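Beta-N-acetylglucosaminidase Nag2 (Vibrio harveyi, PDB 6EZS) probably hydrolyses terminal non-reducing N-acetyl-D-hexosamine residues from N-acetyl-beta-D-hexosaminides, as a family 20 glycosidase. Local coordinates at residues D271-F276 and H298-D303; E310-P315 and L420-A425; V432-D437 and K482-W487. One frame throughout, in Å; residues are numbered along the deposited sequence.

Contact 1: D271-F276 and H298-D303; sequences DCARHF and HWHLTD. With NAG (2-acetamido-2-deoxy-beta-D-glucopyranose), chain C.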
loop_
_atom_site.group_PDB
_atom_site.type_symbol
_atom_site.label_atom_id
_atom_site.label_comp_id
_atom_site.label_asym_id
_atom_site.label_seq_id
_atom_site.Cartn_x
_atom_site.Cartn_y
_atom_site.Cartn_z
ATOM N N ASP A 271 1.039 1.960 -1.868
ATOM C CA ASP A 271 1.552 3.325 -1.731
ATOM C C ASP A 271 2.827 3.533 -2.555
ATOM O O ASP A 271 3.893 3.082 -2.143
ATOM C CB ASP A 271 1.828 3.614 -0.248
ATOM C CG ASP A 271 2.390 5.005 -0.000
ATOM O OD1 ASP A 271 2.470 5.818 -0.948
ATOM O OD2 ASP A 271 2.749 5.286 1.169
ATOM N N CYS A 272 2.702 4.226 -3.692
ATOM C CA CYS A 272 3.838 4.599 -4.554
ATOM C C CYS A 272 4.287 6.062 -4.407
ATOM O O CYS A 272 5.252 6.489 -5.050
ATOM C CB CYS A 272 3.488 4.341 -6.011
ATOM S SG CYS A 272 3.263 2.599 -6.405
ATOM N N ALA A 273 3.602 6.829 -3.573
ATOM C CA ALA A 273 3.953 8.224 -3.352
ATOM C C ALA A 273 5.070 8.367 -2.334
ATOM O O ALA A 273 5.995 9.144 -2.527
ATOM C CB ALA A 273 2.732 9.000 -2.898
ATOM N N ARG A 274 4.962 7.660 -1.222
ATOM C CA ARG A 274 5.992 7.735 -0.171
ATOM C C ARG A 274 7.347 7.282 -0.678
ATOM O O ARG A 274 8.358 7.896 -0.385
ATOM C CB ARG A 274 5.597 6.913 1.052
ATOM C CG ARG A 274 4.645 7.616 2.005
ATOM C CD ARG A 274 3.536 8.404 1.304
ATOM N NE ARG A 274 2.683 9.104 2.270
ATOM C CZ ARG A 274 1.731 8.542 3.004
ATOM N NH1 ARG A 274 1.448 7.234 2.873
ATOM N NH2 ARG A 274 1.049 9.295 3.866
ATOM N N HIS A 275 7.348 6.192 -1.427
ATOM C CA HIS A 275 8.504 5.731 -2.158
ATOM C C HIS A 275 8.042 5.208 -3.517
ATOM O O HIS A 275 6.982 4.591 -3.639
ATOM C CB HIS A 275 9.242 4.657 -1.356
ATOM C CG HIS A 275 10.071 5.218 -0.245
ATOM N ND1 HIS A 275 9.677 5.183 1.073
ATOM C CD2 HIS A 275 11.251 5.880 -0.263
ATOM C CE1 HIS A 275 10.585 5.789 1.818
ATOM N NE2 HIS A 275 11.552 6.215 1.032
ATOM N N PHE A 276 8.848 5.477 -4.535
ATOM C CA PHE A 276 8.534 5.102 -5.880
ATOM C C PHE A 276 9.001 3.667 -6.110
ATOM O O PHE A 276 10.121 3.320 -5.773
ATOM C CB PHE A 276 9.224 6.052 -6.851
ATOM C CG PHE A 276 9.005 5.702 -8.287
ATOM C CD1 PHE A 276 7.776 5.910 -8.882
ATOM C CD2 PHE A 276 10.022 5.140 -9.044
ATOM C CE1 PHE A 276 7.568 5.580 -10.216
ATOM C CE2 PHE A 276 9.824 4.812 -10.376
ATOM C CZ PHE A 276 8.598 5.033 -10.960
ATOM N N HIS A 298 -5.335 -1.096 -6.366
ATOM C CA HIS A 298 -5.577 0.302 -6.035
ATOM C C HIS A 298 -4.230 1.008 -5.971
ATOM O O HIS A 298 -3.434 0.784 -5.066
ATOM C CB HIS A 298 -6.317 0.353 -4.697
ATOM C CG HIS A 298 -6.555 1.732 -4.152
ATOM N ND1 HIS A 298 -7.546 1.984 -3.232
ATOM C CD2 HIS A 298 -5.906 2.909 -4.329
ATOM C CE1 HIS A 298 -7.502 3.252 -2.870
ATOM N NE2 HIS A 298 -6.514 3.832 -3.519
ATOM N N TRP A 299 -3.998 1.890 -6.937
ATOM C CA TRP A 299 -2.726 2.569 -7.111
ATOM C C TRP A 299 -2.728 3.952 -6.416
ATOM O O TRP A 299 -3.322 4.922 -6.903
ATOM C CB TRP A 299 -2.473 2.716 -8.605
ATOM C CG TRP A 299 -1.051 2.660 -9.025
ATOM C CD1 TRP A 299 0.071 2.804 -8.237
ATOM C CD2 TRP A 299 -0.581 2.466 -10.359
ATOM N NE1 TRP A 299 1.206 2.709 -9.008
ATOM C CE2 TRP A 299 0.840 2.499 -10.313
ATOM C CE3 TRP A 299 -1.220 2.261 -11.591
ATOM C CZ2 TRP A 299 1.631 2.330 -11.448
ATOM C CZ3 TRP A 299 -0.436 2.093 -12.725
ATOM C CH2 TRP A 299 0.983 2.125 -12.644
ATOM N N HIS A 300 -2.077 4.020 -5.259
ATOM C CA HIS A 300 -1.954 5.248 -4.504
ATOM C C HIS A 300 -0.800 6.067 -5.107
ATOM O O HIS A 300 0.368 5.909 -4.725
ATOM C CB HIS A 300 -1.724 4.936 -3.027
ATOM C CG HIS A 300 -1.813 6.133 -2.147
ATOM N ND1 HIS A 300 -3.015 6.708 -1.815
ATOM C CD2 HIS A 300 -0.861 6.892 -1.556
ATOM C CE1 HIS A 300 -2.808 7.767 -1.051
ATOM N NE2 HIS A 300 -1.507 7.905 -0.886
ATOM N N LEU A 301 -1.154 6.936 -6.057
ATOM C CA LEU A 301 -0.195 7.619 -6.934
ATOM C C LEU A 301 0.290 8.984 -6.451
ATOM O O LEU A 301 1.326 9.455 -6.906
ATOM C CB LEU A 301 -0.811 7.797 -8.323
ATOM C CG LEU A 301 -1.011 6.518 -9.127
ATOM C CD1 LEU A 301 -2.017 6.745 -10.241
ATOM C CD2 LEU A 301 0.331 6.026 -9.660
ATOM N N THR A 302 -0.469 9.619 -5.557
ATOM C CA THR A 302 -0.190 10.983 -5.113
ATOM C C THR A 302 -0.287 11.056 -3.601
ATOM O O THR A 302 -1.143 10.415 -2.986
ATOM C CB THR A 302 -1.163 12.030 -5.716
ATOM O OG1 THR A 302 -2.406 12.018 -5.001
ATOM C CG2 THR A 302 -1.423 11.768 -7.214
ATOM N N ASP A 303 0.598 11.848 -3.011
ATOM C CA ASP A 303 0.553 12.126 -1.583
ATOM C C ASP A 303 1.417 13.357 -1.332
ATOM O O ASP A 303 1.821 14.025 -2.292
ATOM C CB ASP A 303 1.020 10.897 -0.761
ATOM C CG ASP A 303 0.219 10.708 0.535
ATOM O OD1 ASP A 303 0.082 11.690 1.294
ATOM O OD2 ASP A 303 -0.287 9.596 0.789
HETATM C C1 NAG C . -3.125 5.238 7.253
HETATM C C2 NAG C . -3.039 6.560 6.449
HETATM C C3 NAG C . -1.751 6.722 5.639
HETATM C C4 NAG C . -0.521 6.315 6.419
HETATM C C5 NAG C . -0.795 5.051 7.222
HETATM C C6 NAG C . 0.374 4.656 8.122
HETATM C C7 NAG C . -5.074 7.534 5.372
HETATM C C8 NAG C . -6.052 7.276 4.263
HETATM N N2 NAG C . -4.166 6.570 5.485
HETATM O O1 NAG C . -4.248 5.200 8.122
HETATM O O3 NAG C . -1.596 8.080 5.241
HETATM O O4 NAG C . 0.517 6.117 5.461
HETATM O O5 NAG C . -1.942 5.309 8.020
HETATM O O6 NAG C . 0.186 3.298 8.530
HETATM O O7 NAG C . -5.120 8.539 6.071
#

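Contact 2: E310-P315 and L420-A425; sequences EIKSLP and LEEIAA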
loop_
_atom_site.group_PDB
_atom_site.type_symbol
_atom_site.label_atom_id
_atom_site.label_comp_id
_atom_site.label_asym_id
_atom_site.label_seq_id
_atom_site.Cartn_x
_atom_site.Cartn_y
_atom_site.Cartn_z
ATOM N N GLU A 310 2.090 11.152 -14.609
ATOM C CA GLU A 310 2.338 12.161 -15.640
ATOM C C GLU A 310 1.025 12.766 -16.108
ATOM O O GLU A 310 0.135 12.053 -16.570
ATOM C CB GLU A 310 3.118 11.559 -16.832
ATOM C CG GLU A 310 3.045 12.365 -18.129
ATOM C CD GLU A 310 3.862 11.771 -19.267
ATOM O OE1 GLU A 310 3.483 10.716 -19.829
ATOM O OE2 GLU A 310 4.881 12.387 -19.623
ATOM N N ILE A 311 0.919 14.082 -15.959
ATOM C CA ILE A 311 -0.185 14.861 -16.508
ATOM C C ILE A 311 0.434 15.775 -17.572
ATOM O O ILE A 311 1.243 16.643 -17.253
ATOM C CB ILE A 311 -0.898 15.711 -15.426
ATOM C CG1 ILE A 311 -1.240 14.873 -14.185
ATOM C CG2 ILE A 311 -2.152 16.374 -15.992
ATOM C CD1 ILE A 311 -2.225 13.738 -14.409
ATOM N N LYS A 312 0.057 15.566 -18.830
ATOM C CA LYS A 312 0.602 16.339 -19.958
ATOM C C LYS A 312 0.274 17.824 -19.891
ATOM O O LYS A 312 1.147 18.652 -20.130
ATOM C CB LYS A 312 0.110 15.752 -21.272
ATOM C CG LYS A 312 0.858 14.491 -21.639
ATOM C CD LYS A 312 0.039 13.565 -22.518
ATOM C CE LYS A 312 0.770 12.249 -22.730
ATOM N NZ LYS A 312 2.190 12.415 -23.162
ATOM N N SER A 313 -0.969 18.147 -19.538
ATOM C CA SER A 313 -1.405 19.534 -19.369
ATOM C C SER A 313 -0.716 20.265 -18.210
ATOM O O SER A 313 -0.712 21.484 -18.185
ATOM C CB SER A 313 -2.933 19.606 -19.205
ATOM O OG SER A 313 -3.386 18.882 -18.063
ATOM N N LEU A 314 -0.153 19.523 -17.253
ATOM C CA LEU A 314 0.558 20.096 -16.100
ATOM C C LEU A 314 1.899 19.382 -15.875
ATOM O O LEU A 314 2.040 18.616 -14.914
ATOM C CB LEU A 314 -0.317 20.002 -14.848
ATOM C CG LEU A 314 -1.672 20.718 -14.913
ATOM C CD1 LEU A 314 -2.578 20.253 -13.787
ATOM C CD2 LEU A 314 -1.507 22.232 -14.877
ATOM N N PRO A 315 2.897 19.638 -16.762
ATOM C CA PRO A 315 4.222 18.972 -16.720
ATOM C C PRO A 315 4.968 19.060 -15.386
ATOM O O PRO A 315 5.731 18.139 -15.046
ATOM C CB PRO A 315 5.040 19.714 -17.796
ATOM C CG PRO A 315 4.052 20.380 -18.665
ATOM C CD PRO A 315 2.819 20.628 -17.858
ATOM N N LEU A 420 -8.131 15.190 -13.439
ATOM C CA LEU A 420 -9.188 14.171 -13.525
ATOM C C LEU A 420 -9.580 13.787 -14.972
ATOM O O LEU A 420 -9.934 12.630 -15.245
ATOM C CB LEU A 420 -10.412 14.588 -12.700
ATOM C CG LEU A 420 -10.211 14.643 -11.179
ATOM C CD1 LEU A 420 -11.457 15.218 -10.522
ATOM C CD2 LEU A 420 -9.846 13.303 -10.549
ATOM N N GLU A 421 -9.508 14.753 -15.888
ATOM C CA GLU A 421 -9.729 14.503 -17.319
ATOM C C GLU A 421 -8.715 13.509 -17.882
ATOM O O GLU A 421 -9.087 12.539 -18.541
ATOM C CB GLU A 421 -9.646 15.806 -18.112
ATOM C CG GLU A 421 -10.886 16.683 -18.042
ATOM C CD GLU A 421 -10.636 18.103 -18.555
ATOM O OE1 GLU A 421 -9.621 18.341 -19.259
ATOM O OE2 GLU A 421 -11.460 18.990 -18.248
ATOM N N GLU A 422 -7.440 13.761 -17.614
ATOM C CA GLU A 422 -6.367 12.868 -18.046
ATOM C C GLU A 422 -6.386 11.511 -17.342
ATOM O O GLU A 422 -6.093 10.496 -17.969
ATOM C CB GLU A 422 -5.004 13.542 -17.888
ATOM C CG GLU A 422 -4.909 14.852 -18.682
ATOM C CD GLU A 422 -3.511 15.236 -19.135
ATOM O OE1 GLU A 422 -3.327 16.424 -19.449
ATOM O OE2 GLU A 422 -2.599 14.384 -19.200
ATOM N N ILE A 423 -6.733 11.490 -16.056
ATOM C CA ILE A 423 -6.913 10.235 -15.304
ATOM C C ILE A 423 -8.093 9.396 -15.847
ATOM O O ILE A 423 -7.949 8.204 -16.102
ATOM C CB ILE A 423 -7.085 10.517 -13.780
ATOM C CG1 ILE A 423 -5.818 11.181 -13.182
ATOM C CG2 ILE A 423 -7.430 9.246 -12.995
ATOM C CD1 ILE A 423 -4.526 10.394 -13.282
ATOM N N ALA A 424 -9.250 10.029 -16.027
ATOM C CA ALA A 424 -10.436 9.363 -16.605
ATOM C C ALA A 424 -10.196 8.753 -18.002
ATOM O O ALA A 424 -10.658 7.644 -18.281
ATOM C CB ALA A 424 -11.623 10.317 -16.649
ATOM N N ALA A 425 -9.483 9.478 -18.862
ATOM C CA ALA A 425 -9.119 8.990 -20.200
ATOM C C ALA A 425 -8.037 7.899 -20.157
ATOM O O ALA A 425 -8.086 6.950 -20.941
ATOM C CB ALA A 425 -8.667 10.150 -21.086
#

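Contact 3: V432-D437 and K482-W487; sequences VHIGAD and KRMLGW. With NAG (2-acetamido-2-deoxy-beta-D-glucopyranose), chain C.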
loop_
_atom_site.group_PDB
_atom_site.type_symbol
_atom_site.label_atom_id
_atom_site.label_comp_id
_atom_site.label_asym_id
_atom_site.label_seq_id
_atom_site.Cartn_x
_atom_site.Cartn_y
_atom_site.Cartn_z
ATOM N N VAL A 432 -12.733 6.312 -9.887
ATOM C CA VAL A 432 -11.581 7.099 -9.470
ATOM C C VAL A 432 -11.677 7.449 -7.983
ATOM O O VAL A 432 -12.712 7.924 -7.504
ATOM C CB VAL A 432 -11.462 8.392 -10.288
ATOM C CG1 VAL A 432 -10.307 9.263 -9.797
ATOM C CG2 VAL A 432 -11.258 8.054 -11.749
ATOM N N HIS A 433 -10.575 7.234 -7.266
ATOM C CA HIS A 433 -10.505 7.511 -5.841
ATOM C C HIS A 433 -9.954 8.911 -5.664
ATOM O O HIS A 433 -8.902 9.230 -6.213
ATOM C CB HIS A 433 -9.594 6.482 -5.164
ATOM C CG HIS A 433 -9.842 6.306 -3.700
ATOM N ND1 HIS A 433 -9.568 7.284 -2.773
ATOM C CD2 HIS A 433 -10.302 5.249 -2.996
ATOM C CE1 HIS A 433 -9.857 6.849 -1.563
ATOM N NE2 HIS A 433 -10.307 5.614 -1.670
ATOM N N ILE A 434 -10.660 9.728 -4.880
ATOM C CA ILE A 434 -10.369 11.161 -4.720
ATOM C C ILE A 434 -9.636 11.562 -3.409
ATOM O O ILE A 434 -9.358 12.740 -3.169
ATOM C CB ILE A 434 -11.686 11.980 -4.872
ATOM C CG1 ILE A 434 -11.409 13.453 -5.260
ATOM C CG2 ILE A 434 -12.538 11.887 -3.608
ATOM C CD1 ILE A 434 -10.674 13.644 -6.574
ATOM N N GLY A 435 -9.307 10.580 -2.588
ATOM C CA GLY A 435 -8.773 10.794 -1.246
ATOM C C GLY A 435 -9.872 11.114 -0.242
ATOM O O GLY A 435 -10.397 10.231 0.429
ATOM N N ALA A 436 -10.234 12.392 -0.178
ATOM C CA ALA A 436 -11.196 12.904 0.804
ATOM C C ALA A 436 -10.812 12.578 2.266
ATOM O O ALA A 436 -11.664 12.245 3.099
ATOM C CB ALA A 436 -12.590 12.391 0.475
ATOM N N ASP A 437 -9.515 12.676 2.553
ATOM C CA ASP A 437 -9.003 12.605 3.913
ATOM C C ASP A 437 -9.495 13.822 4.688
ATOM O O ASP A 437 -9.675 14.911 4.115
ATOM C CB ASP A 437 -7.466 12.624 3.942
ATOM C CG ASP A 437 -6.839 11.437 3.233
ATOM O OD1 ASP A 437 -6.791 11.460 1.976
ATOM O OD2 ASP A 437 -6.377 10.500 3.935
ATOM N N LYS A 482 -17.196 8.438 -14.627
ATOM C CA LYS A 482 -16.550 7.741 -13.508
ATOM C C LYS A 482 -17.353 7.915 -12.225
ATOM O O LYS A 482 -17.861 9.006 -11.934
ATOM C CB LYS A 482 -15.132 8.277 -13.272
ATOM C CG LYS A 482 -14.215 8.223 -14.474
ATOM C CD LYS A 482 -14.027 6.810 -15.004
ATOM C CE LYS A 482 -12.922 6.785 -16.046
ATOM N NZ LYS A 482 -13.009 5.583 -16.903
ATOM N N ARG A 483 -17.440 6.836 -11.458
ATOM C CA ARG A 483 -17.984 6.878 -10.107
ATOM C C ARG A 483 -16.843 7.273 -9.148
ATOM O O ARG A 483 -15.713 6.804 -9.316
ATOM C CB ARG A 483 -18.548 5.505 -9.754
ATOM C CG ARG A 483 -19.493 5.487 -8.567
ATOM C CD ARG A 483 -20.020 4.088 -8.292
ATOM N NE ARG A 483 -20.734 4.037 -7.020
ATOM C CZ ARG A 483 -21.287 2.946 -6.488
ATOM N NH1 ARG A 483 -21.217 1.778 -7.108
ATOM N NH2 ARG A 483 -21.911 3.029 -5.325
ATOM N N MET A 484 -17.125 8.144 -8.178
ATOM C CA MET A 484 -16.108 8.545 -7.206
ATOM C C MET A 484 -15.958 7.532 -6.048
ATOM O O MET A 484 -16.923 6.862 -5.647
ATOM C CB MET A 484 -16.378 9.961 -6.670
ATOM C CG MET A 484 -15.139 10.665 -6.133
ATOM S SD MET A 484 -15.381 12.405 -5.706
ATOM C CE MET A 484 -16.563 12.235 -4.365
ATOM N N LEU A 485 -14.721 7.400 -5.556
ATOM C CA LEU A 485 -14.404 6.566 -4.389
ATOM C C LEU A 485 -13.698 7.457 -3.389
ATOM O O LEU A 485 -13.033 8.415 -3.783
ATOM C CB LEU A 485 -13.495 5.383 -4.744
ATOM C CG LEU A 485 -13.776 4.492 -5.965
ATOM C CD1 LEU A 485 -12.799 3.333 -6.013
ATOM C CD2 LEU A 485 -15.158 3.902 -5.975
ATOM N N GLY A 486 -13.842 7.161 -2.101
ATOM C CA GLY A 486 -13.211 7.978 -1.052
ATOM C C GLY A 486 -12.961 7.250 0.249
ATOM O O GLY A 486 -13.555 6.219 0.507
ATOM N N TRP A 487 -12.066 7.788 1.069
ATOM C CA TRP A 487 -11.817 7.239 2.400
ATOM C C TRP A 487 -12.951 7.661 3.318
ATOM O O TRP A 487 -13.606 8.670 3.088
ATOM C CB TRP A 487 -10.509 7.738 2.977
ATOM C CG TRP A 487 -9.270 7.363 2.215
ATOM C CD1 TRP A 487 -8.366 8.231 1.654
ATOM C CD2 TRP A 487 -8.770 6.043 1.950
ATOM N NE1 TRP A 487 -7.355 7.537 1.042
ATOM C CE2 TRP A 487 -7.572 6.193 1.206
ATOM C CE3 TRP A 487 -9.220 4.741 2.267
ATOM C CZ2 TRP A 487 -6.820 5.108 0.774
ATOM C CZ3 TRP A 487 -8.484 3.648 1.817
ATOM C CH2 TRP A 487 -7.292 3.842 1.075
HETATM C C1 NAG C . -3.125 5.238 7.253
HETATM C C2 NAG C . -3.039 6.560 6.449
HETATM C C3 NAG C . -1.751 6.722 5.639
HETATM C C4 NAG C . -0.521 6.315 6.419
HETATM C C5 NAG C . -0.795 5.051 7.222
HETATM C C6 NAG C . 0.374 4.656 8.122
HETATM C C7 NAG C . -5.074 7.534 5.372
HETATM C C8 NAG C . -6.052 7.276 4.263
HETATM N N2 NAG C . -4.166 6.570 5.485
HETATM O O1 NAG C . -4.248 5.200 8.122
HETATM O O3 NAG C . -1.596 8.080 5.241
HETATM O O4 NAG C . 0.517 6.117 5.461
HETATM O O5 NAG C . -1.942 5.309 8.020
HETATM O O6 NAG C . 0.186 3.298 8.530
HETATM O O7 NAG C . -5.120 8.539 6.071
HETATM O O HOH W 1 -4.838 9.266 1.212
#

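Contact 1: D271-F276 and H298-D303
His-300 and Asp-303 face Asp-271, Ala-273 and Arg-274 at the mouth of a TIM barrel, where strand 265-271 runs parallel to strand 296-303. The backbones join through Cys-272 N and His-300 O, 3.1 Å apart. With CG anti to its backbone N (chi1 -170°), the His-300 ring lies alongside Asp-271, CD2 being 3.6 Å from Asp-271 OD1 and the carboxylate nearly perpendicular to the ring. A histidine suits this place because each ring nitrogen has a carboxylate partner: NE2 gives a nearly straight bond of 2.7 Å to Asp-303 OD2, on the anti side of that carboxylate, while ND1 is bonded to Glu-367. Ala-273 is small enough to let Asp-303 close in, its CB 3.3 Å from Asp-303 CB. Asp-303 then stacks on the Arg-274 guanidinium, OD2 3.1 Å above its plane over the centre, a charge contact with no N-H aimed at it. At the guanidinium edge, in its plane, NH1 bonds Asp-271 OD2 and NH2 bonds NAG O3 (3.2 Å), while NE has a salt bridge to Glu-305. Gripped by three carboxylates, Arg-274 also presents NH1 to NAG O4, which implies recognition of the sugar's non-reducing end, consistent with attack on terminal residues.

Contact 2: E310-P315 and L420-A425
Glu-422 reaches out from helix 410-426 and lays its carboxylate against the CG2 methyl of Ile-311, CD to CG2 3.6 Å, on the outside of the TIM barrel. The residues it meets form a tight beta turn: Leu-314 N is hydrogen-bonded to Ile-311 O, and the helical backbone angles of Lys-312 and Ser-313 at the two corners make it type I. Such a turn leaves the amides of its corner residues pointing together, and a carboxylate is the natural partner for two neighbouring N-H groups. Each oxygen takes one of them on its syn side: Glu-422 OE2 accepts from Lys-312 N at 2.9 Å, and Glu-422 OE1 from Ser-313 N at the same length. A glutamate suits the place by its reach, for its chain runs extended beyond CG and spans the gap between helix and loop. The grip is extended by Gln-347, whose amide nitrogen is bonded both to Glu-422 OE2 and to Glu-310 O, tying the turn to a further element of the domain. Beneath the polar part, Ile-311 turns inward. Its CD1 meets Ile-423 CD1 at 4.2 Å, and its side chain also touches Val-419 one helical turn back, while Ile-423 continues the apolar layer onto Pro-366 and Ile-368 of strand 363-370. Lys-312 brings its CB beside the carboxylate but sends its amine off along the surface, toward a long salt bridge with Glu-310. Such a flexible, charged chain suits an exposed turn. Ser-313 completes the clasp: its OG sits between the backbone N and the carbonyl carbon (chi1 61°), and from there it lies 2.8 Å from Glu-422 OE1, meeting it from above the carboxylate plane, 40° out of it.

Contact 3: V432-D437 and K482-W487
A chi1 of -157° swings the His-433 ring away from its own backbone N and out toward the neighbouring strand, while Trp-487, turned back beside its backbone N (chi1 -62°), sets its indole across the path of that ring; the imidazole edge thus meets the indole face, CE1 3.5 Å above the plane. The edge-to-face pair, its planes 56° apart, sits on two neighbouring parallel strands of the TIM barrel, 431-435 and 483-487. Val-432 N to Arg-483 O, Leu-485 N to Val-432 O and Ile-434 N to Leu-485 O zip them together, and Trp-487 N to Gly-435 O (3.0 Å) extends the ladder to the tryptophan. Gly-435 fits here because its positive phi is easiest without a side chain. Gly-486 CA lies over the face of the His-433 ring, 4.0 Å from its centroid in a CH-pi contact. Beside it Leu-485 CB packs on His-433 CD2 at 3.6 Å. Val-432 and Met-484 point to the other face of the sheet, toward helix 464-479, where the flexible thioether lets Met-484 SD fit against Ile-434 CG2, 3.6 Å away. At the ligand end, Asp-437 OD1 lies at the indole edge, 3.6 Å from Trp-487 CD1, and NE1 is hydrogen-bonded to Glu-367, which helps hold the ring's rotation. With one face held by His-433, the indole offers the opposite face to the acetamido methyl of NAG, C8 3.4 Å above it. An apolar wall for the methyl, with Asp-437 beside the acetamide and just before the predicted proton donor Glu-438, is consistent with family 20's substrate-assisted mechanism, in which the 2-acetamido group takes part.

How the contacts relate
Contacts 1 and 3 belong to the buried barrel, share one sheet and both meet the bound NAG; contact 3 pairs two parallel strands, contact 1 the last residue of one strand and the loop after it with the neighbouring strand. Contact 2 lies outside, partly buried and away from the annotated sites. Charge dominates contact 1, which serves the sugar's hydroxyls, whereas contact 3 is mostly backbone ladder and aromatic surface for its acetamido group. The two meet where His-298 CE1 lies 3.4 Å from His-433 CD2. Contact 2 instead ties a loop to helix 410-426 through one carboxylate. That helix leads into strand 431-435, Leu-420 touching Val-432 and Ile-434, so contact 2 backs contact 3.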